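PDB 6IVY: periplasmic Ferric iron-binding Protein HitA from Pseudomonas aeruginosa PAO1, which binds ferric iron in the periplasm, probably as the solute-binding component of an iron ABC transporter. Local coordinates for residues N174-M179 with N194-T199. Numbering follows the deposited sequence.
Sequences NNVTAM and NYYWYT. With FE (Fe (III) ion), chain D; PO4 (phosphate ion), chain C.
With CG of Asn-175 (chi1 -69°) and of Tyr-196 (chi1 -73°) each set anti to its residue's carbonyl carbon, the two side chains cross at about a right angle. Asn-175 CB sits over one ring face, a CH-pi contact 3.4 Å from the centroid of Tyr-196, while Tyr-195 CE1 lies over the opposite face. Asparagine fits because its short stem packs on the ring while ND2 gives Tyr-196 OH a nearly straight hydrogen bond of 3.1 Å, and a weak one to phosphate O4. A water accepting from Asn-175 N donates to the same phenol oxygen, which thus receives two hydrogen bonds besides the iron, as would suit a phenolate. This is the ferric site of a periplasmic binding protein: Tyr-195 OH (1.8 Å) and Tyr-196 OH (1.9 Å), hard ligands matched to ferric iron, bind it beside phosphate O2 and a water; His-11 and Glu-59 complete the sphere. Val-176 lays CG2, a small apolar branch, 3.7 Å from Tyr-196 CE1. Segments 175-179 and 195-199 cross at -67°, and flexible Met-179 bends CE to 3.8 Å from Trp-197 CD1, SD meeting the apolar indole edge (Met-aromatic), while NE1 bonds to Ser-209 O.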
loop_
_atom_site.group_PDB
_atom_site.type_symbol
_atom_site.label_atom_id
_atom_site.label_comp_id
_atom_site.label_asym_id
_atom_site.label_seq_id
_atom_site.Cartn_x
_atom_site.Cartn_y
_atom_site.Cartn_z
ATOM N N ASN A 174 11.078 7.698 3.578
ATOM C CA ASN A 174 9.726 7.385 3.131
ATOM C C ASN A 174 9.687 7.559 1.620
ATOM O O ASN A 174 10.676 7.949 0.997
ATOM C CB ASN A 174 8.690 8.259 3.844
ATOM C CG ASN A 174 8.872 9.739 3.540
ATOM O OD1 ASN A 174 8.804 10.152 2.383
ATOM N ND2 ASN A 174 9.095 10.543 4.576
ATOM N N ASN A 175 8.535 7.248 1.029
ATOM C CA ASN A 175 8.425 7.299 -0.422
ATOM C C ASN A 175 8.365 8.730 -0.924
ATOM O O ASN A 175 8.736 8.994 -2.074
ATOM C CB ASN A 175 7.186 6.550 -0.893
ATOM C CG ASN A 175 7.289 5.051 -0.695
ATOM O OD1 ASN A 175 8.279 4.429 -1.105
ATOM N ND2 ASN A 175 6.251 4.444 -0.086
ATOM N N VAL A 176 7.886 9.661 -0.092
ATOM C CA VAL A 176 7.801 11.047 -0.535
ATOM C C VAL A 176 9.194 11.621 -0.759
ATOM O O VAL A 176 9.452 12.258 -1.783
ATOM C CB VAL A 176 6.981 11.887 0.462
ATOM C CG1 VAL A 176 6.868 13.332 -0.040
ATOM C CG2 VAL A 176 5.597 11.276 0.654
ATOM N N THR A 177 10.120 11.377 0.175
ATOM C CA THR A 177 11.474 11.899 0.026
ATOM C C THR A 177 12.224 11.199 -1.106
ATOM O O THR A 177 13.015 11.836 -1.810
ATOM C CB THR A 177 12.235 11.762 1.347
ATOM O OG1 THR A 177 12.407 10.374 1.666
ATOM C CG2 THR A 177 11.467 12.443 2.474
ATOM N N ALA A 178 11.996 9.894 -1.293
ATOM C CA ALA A 178 12.550 9.205 -2.458
ATOM C C ALA A 178 12.051 9.839 -3.756
ATOM O O ALA A 178 12.843 10.138 -4.660
ATOM C CB ALA A 178 12.210 7.702 -2.408
ATOM N N MET A 179 10.746 10.101 -3.853
ATOM C CA MET A 179 10.218 10.691 -5.082
ATOM C C MET A 179 10.800 12.079 -5.334
ATOM O O MET A 179 11.181 12.406 -6.463
ATOM C CB MET A 179 8.693 10.769 -5.034
ATOM C CG MET A 179 8.094 11.438 -6.289
ATOM S SD MET A 179 8.019 10.353 -7.745
ATOM C CE MET A 179 9.058 11.209 -8.924
ATOM N N ASN A 194 3.139 3.795 -7.086
ATOM C CA ASN A 194 2.804 4.578 -8.277
ATOM C C ASN A 194 2.205 5.941 -7.929
ATOM O O ASN A 194 2.441 6.934 -8.639
ATOM C CB ASN A 194 1.823 3.795 -9.137
ATOM C CG ASN A 194 0.485 3.636 -8.460
ATOM O OD1 ASN A 194 0.403 3.031 -7.397
ATOM N ND2 ASN A 194 -0.568 4.205 -9.055
ATOM N N TYR A 195 1.418 6.015 -6.852
ATOM C CA TYR A 195 0.583 7.188 -6.637
ATOM C C TYR A 195 1.392 8.416 -6.236
ATOM O O TYR A 195 0.909 9.541 -6.392
ATOM C CB TYR A 195 -0.495 6.886 -5.587
ATOM C CG TYR A 195 0.028 6.336 -4.268
ATOM C CD1 TYR A 195 0.404 7.199 -3.233
ATOM C CD2 TYR A 195 0.143 4.955 -4.051
ATOM C CE1 TYR A 195 0.884 6.711 -2.024
ATOM C CE2 TYR A 195 0.614 4.456 -2.840
ATOM C CZ TYR A 195 1.000 5.347 -1.845
ATOM O OH TYR A 195 1.481 4.873 -0.666
ATOM N N TYR A 196 2.614 8.232 -5.749
ATOM C CA TYR A 196 3.384 9.359 -5.240
ATOM C C TYR A 196 3.738 10.345 -6.346
ATOM O O TYR A 196 3.792 11.556 -6.113
ATOM C CB TYR A 196 4.647 8.850 -4.562
ATOM C CG TYR A 196 4.406 8.184 -3.224
ATOM C CD1 TYR A 196 4.168 8.950 -2.074
ATOM C CD2 TYR A 196 4.424 6.798 -3.105
ATOM C CE1 TYR A 196 3.958 8.340 -0.839
ATOM C CE2 TYR A 196 4.203 6.179 -1.893
ATOM C CZ TYR A 196 3.981 6.952 -0.764
ATOM O OH TYR A 196 3.794 6.332 0.437
ATOM N N TRP A 197 3.996 9.844 -7.544
ATOM C CA TRP A 197 4.257 10.716 -8.680
ATOM C C TRP A 197 3.062 11.627 -8.959
ATOM O O TRP A 197 3.226 12.830 -9.199
ATOM C CB TRP A 197 4.596 9.843 -9.895
ATOM C CG TRP A 197 5.027 10.557 -11.119
ATOM C CD1 TRP A 197 6.306 10.793 -11.517
ATOM C CD2 TRP A 197 4.180 11.085 -12.147
ATOM N NE1 TRP A 197 6.316 11.464 -12.721
ATOM C CE2 TRP A 197 5.021 11.652 -13.130
ATOM C CE3 TRP A 197 2.793 11.157 -12.320
ATOM C CZ2 TRP A 197 4.518 12.279 -14.273
ATOM C CZ3 TRP A 197 2.294 11.785 -13.461
ATOM C CH2 TRP A 197 3.155 12.328 -14.421
ATOM N N TYR A 198 1.845 11.075 -8.897
ATOM C CA TYR A 198 0.661 11.883 -9.158
ATOM C C TYR A 198 0.460 12.957 -8.101
ATOM O O TYR A 198 0.028 14.067 -8.436
ATOM C CB TYR A 198 -0.564 10.983 -9.266
ATOM C CG TYR A 198 -0.501 10.098 -10.481
ATOM C CD1 TYR A 198 -0.995 10.532 -11.710
ATOM C CD2 TYR A 198 0.088 8.843 -10.413
ATOM C CE1 TYR A 198 -0.921 9.722 -12.838
ATOM C CE2 TYR A 198 0.175 8.035 -11.527
ATOM C CZ TYR A 198 -0.329 8.471 -12.735
ATOM O OH TYR A 198 -0.244 7.636 -13.827
ATOM N N THR A 199 0.804 12.673 -6.841
ATOM C CA THR A 199 0.754 13.712 -5.812
ATOM C C THR A 199 1.751 14.829 -6.106
ATOM O O THR A 199 1.411 16.016 -6.025
ATOM C CB THR A 199 1.021 13.123 -4.424
ATOM O OG1 THR A 199 0.082 12.082 -4.163
ATOM C CG2 THR A 199 0.874 14.202 -3.342
HETATM FE FE FE D . 2.297 5.202 0.926
HETATM P P PO4 C . 3.984 2.520 1.928
HETATM O O1 PO4 C . 2.986 1.558 2.583
HETATM O O2 PO4 C . 3.264 3.535 1.093
HETATM O O3 PO4 C . 4.728 3.252 3.018
HETATM O O4 PO4 C . 4.944 1.748 1.037
HETATM O O HOH W 1 5.628 7.308 1.958
HETATM O O HOH W 2 3.184 5.446 2.940
#